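Local coordinates for probable transcriptional regulator, ArsR family protein (Rhodococcus sp. RHA1, PDB 3F6O) that probably acts as a DNA-binding transcription factor of the ArsR family, built around a helix-turn-helix domain and assembled as a dimer, at residues A[15-18]-A[19-22]. Sequence-based numbering, arbitrary orientation.
Sequences LADP and TRRA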
ATOM      1  N   LEU A  15       3.403   0.658  -4.370  1.00 14.11           N
ATOM      2  CA  LEU A  15       2.149   1.347  -4.710  1.00 15.18           C
ATOM      3  C   LEU A  15       2.061   2.807  -4.231  1.00 16.44           C
ATOM      4  O   LEU A  15       1.136   3.534  -4.619  1.00 16.66           O
ATOM      5  CB  LEU A  15       0.943   0.557  -4.150  1.00 15.23           C
ATOM      6  CG  LEU A  15       0.720  -0.838  -4.709  1.00 13.99           C
ATOM      7  CD1 LEU A  15      -0.576  -1.479  -4.150  1.00 18.08           C
ATOM      8  CD2 LEU A  15       0.710  -0.833  -6.235  1.00 14.42           C
ATOM      9  N   ALA A  16       3.010   3.239  -3.390  1.00 17.13           N
ATOM     10  CA  ALA A  16       2.985   4.606  -2.857  1.00 17.54           C
ATOM     11  C   ALA A  16       3.333   5.678  -3.903  1.00 19.07           C
ATOM     12  O   ALA A  16       3.078   6.862  -3.691  1.00 20.22           O
ATOM     13  CB  ALA A  16       3.906   4.701  -1.637  1.00 17.94           C
ATOM     14  N   ASP A  17       3.918   5.271  -5.025  1.00 19.77           N
ATOM     15  CA  ASP A  17       4.345   6.195  -6.090  1.00 20.20           C
ATOM     16  C   ASP A  17       3.356   6.208  -7.258  1.00 20.25           C
ATOM     17  O   ASP A  17       2.954   5.141  -7.766  1.00 19.33           O
ATOM     18  CB  ASP A  17       5.748   5.814  -6.577  1.00 20.26           C
ATOM     19  CG  ASP A  17       6.280   6.754  -7.631  1.00 22.35           C
ATOM     20  OD1 ASP A  17       6.837   7.801  -7.261  1.00 23.26           O
ATOM     21  OD2 ASP A  17       6.149   6.458  -8.843  1.00 22.67           O
ATOM     22  N   PRO A  18       2.968   7.415  -7.700  1.00 20.64           N
ATOM     23  CA  PRO A  18       1.986   7.514  -8.770  1.00 21.23           C
ATOM     24  C   PRO A  18       2.487   7.034 -10.147  1.00 20.59           C
ATOM     25  O   PRO A  18       1.675   6.542 -10.961  1.00 21.12           O
ATOM     26  CB  PRO A  18       1.660   9.034  -8.812  1.00 21.91           C
ATOM     27  CG  PRO A  18       2.893   9.698  -8.284  1.00 22.71           C
ATOM     28  CD  PRO A  18       3.423   8.751  -7.225  1.00 20.22           C
ATOM     29  N   THR A  19       3.780   7.197 -10.421  1.00 19.92           N
ATOM     30  CA  THR A  19       4.367   6.671 -11.655  1.00 18.96           C
ATOM     31  C   THR A  19       4.248   5.145 -11.698  1.00 18.72           C
ATOM     32  O   THR A  19       3.848   4.550 -12.723  1.00 17.16           O
ATOM     33  CB  THR A  19       5.850   7.057 -11.819  1.00 19.61           C
ATOM     34  OG1 THR A  19       5.977   8.483 -11.809  1.00 20.47           O
ATOM     35  CG2 THR A  19       6.385   6.523 -13.172  1.00 16.45           C
ATOM     36  N   ARG A  20       4.623   4.516 -10.588  1.00 17.50           N
ATOM     37  CA  ARG A  20       4.546   3.065 -10.487  1.00 16.80           C
ATOM     38  C   ARG A  20       3.110   2.575 -10.600  1.00 16.65           C
ATOM     39  O   ARG A  20       2.857   1.593 -11.285  1.00 15.38           O
ATOM     40  CB  ARG A  20       5.220   2.569  -9.207  1.00 16.09           C
ATOM     41  CG  ARG A  20       6.727   2.823  -9.231  1.00 17.40           C
ATOM     42  CD  ARG A  20       7.423   2.040  -8.130  1.00 16.83           C
ATOM     43  NE  ARG A  20       7.182   2.500  -6.746  1.00 18.59           N
ATOM     44  CZ  ARG A  20       8.001   3.274  -6.024  1.00 23.12           C
ATOM     45  NH1 ARG A  20       9.078   3.833  -6.587  1.00 22.94           N
ATOM     46  NH2 ARG A  20       7.735   3.522  -4.730  1.00 18.16           N
ATOM     47  N   ARG A  21       2.164   3.250  -9.933  1.00 16.29           N
ATOM     48  CA  ARG A  21       0.744   2.859 -10.074  1.00 17.22           C
ATOM     49  C   ARG A  21       0.285   2.992 -11.529  1.00 16.65           C
ATOM     50  O   ARG A  21      -0.440   2.120 -12.025  1.00 16.80           O
ATOM     51  CB  ARG A  21      -0.185   3.645  -9.133  1.00 16.46           C
ATOM     52  CG  ARG A  21      -0.026   3.291  -7.637  1.00 17.75           C
ATOM     53  CD  ARG A  21      -1.185   3.852  -6.784  1.00 18.81           C
ATOM     54  NE  ARG A  21      -1.457   5.263  -7.099  1.00 19.11           N
ATOM     55  CZ  ARG A  21      -0.830   6.279  -6.529  1.00 21.84           C
ATOM     56  NH1 ARG A  21       0.077   6.044  -5.586  1.00 23.32           N
ATOM     57  NH2 ARG A  21      -1.125   7.539  -6.865  1.00 22.81           N
ATOM     58  N   ALA A  22       0.734   4.051 -12.219  1.00 16.26           N
ATOM     59  CA  ALA A  22       0.388   4.262 -13.641  1.00 16.61           C
ATOM     60  C   ALA A  22       0.941   3.178 -14.571  1.00 17.07           C
ATOM     61  O   ALA A  22       0.288   2.716 -15.543  1.00 17.53           O
ATOM     62  CB  ALA A  22       0.867   5.636 -14.104  1.00 17.13           C
TER
HETATM   63  O   HOH W   1       6.799   9.515  -9.413  1.00 28.34           O
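The guanidinium groups of R20 and R21 fold back over D17 and P18. That of R20 carries the CB of D17 over the centre of one face, 3.4 Å from D17 CB to R20 CZ. That of R21 has the CA of P18 over one face, offset toward the rim, while the carbonyl oxygen of L15 sits in plane at its edge and accepts from NH1 (R21 NH1 to L15 O 2.9 Å, 164° at the hydrogen). Both arginine chains bend at chi3, which curls their ends back toward the residues before the helix. R20 goes on to donate from NE to A14 O and from NH2 to Q13 O, with F54 in a cation-pi contact; the D17 carboxylate is an opposite charge close by, but at 4.5 Å from D17 OD2 to R20 NH1, and with OD2 well out of the guanidinium plane, the attraction is of charges alone. R21 reaches N9 of the second subunit through NH2.

D17 is the N-cap. With its CG anti to the backbone N (chi1 -178°), the carboxylate swings over the first turn, and OD2 uses its anti lone pair to accept from R20 N (3.0 Å from D17 OD2). D17 OD1 accepts from a water whose oxygen lies 2.8 Å away, and this water also bonds T19 OG1, bridging the two side chains. Behind the cap the regular helical bonds begin: R21 N to D17 O at 3.0 Å, then A22 N to P18 O at 2.9 Å. T19 itself packs on F48 and H51 of helix 45-57.

An Asp N-cap followed by proline thus starts helix 18-28, while arginines tie it back to the C-terminal end of helix 5-15, at a helix junction within the winged helix-turn-helix fold of ArsR-family regulators.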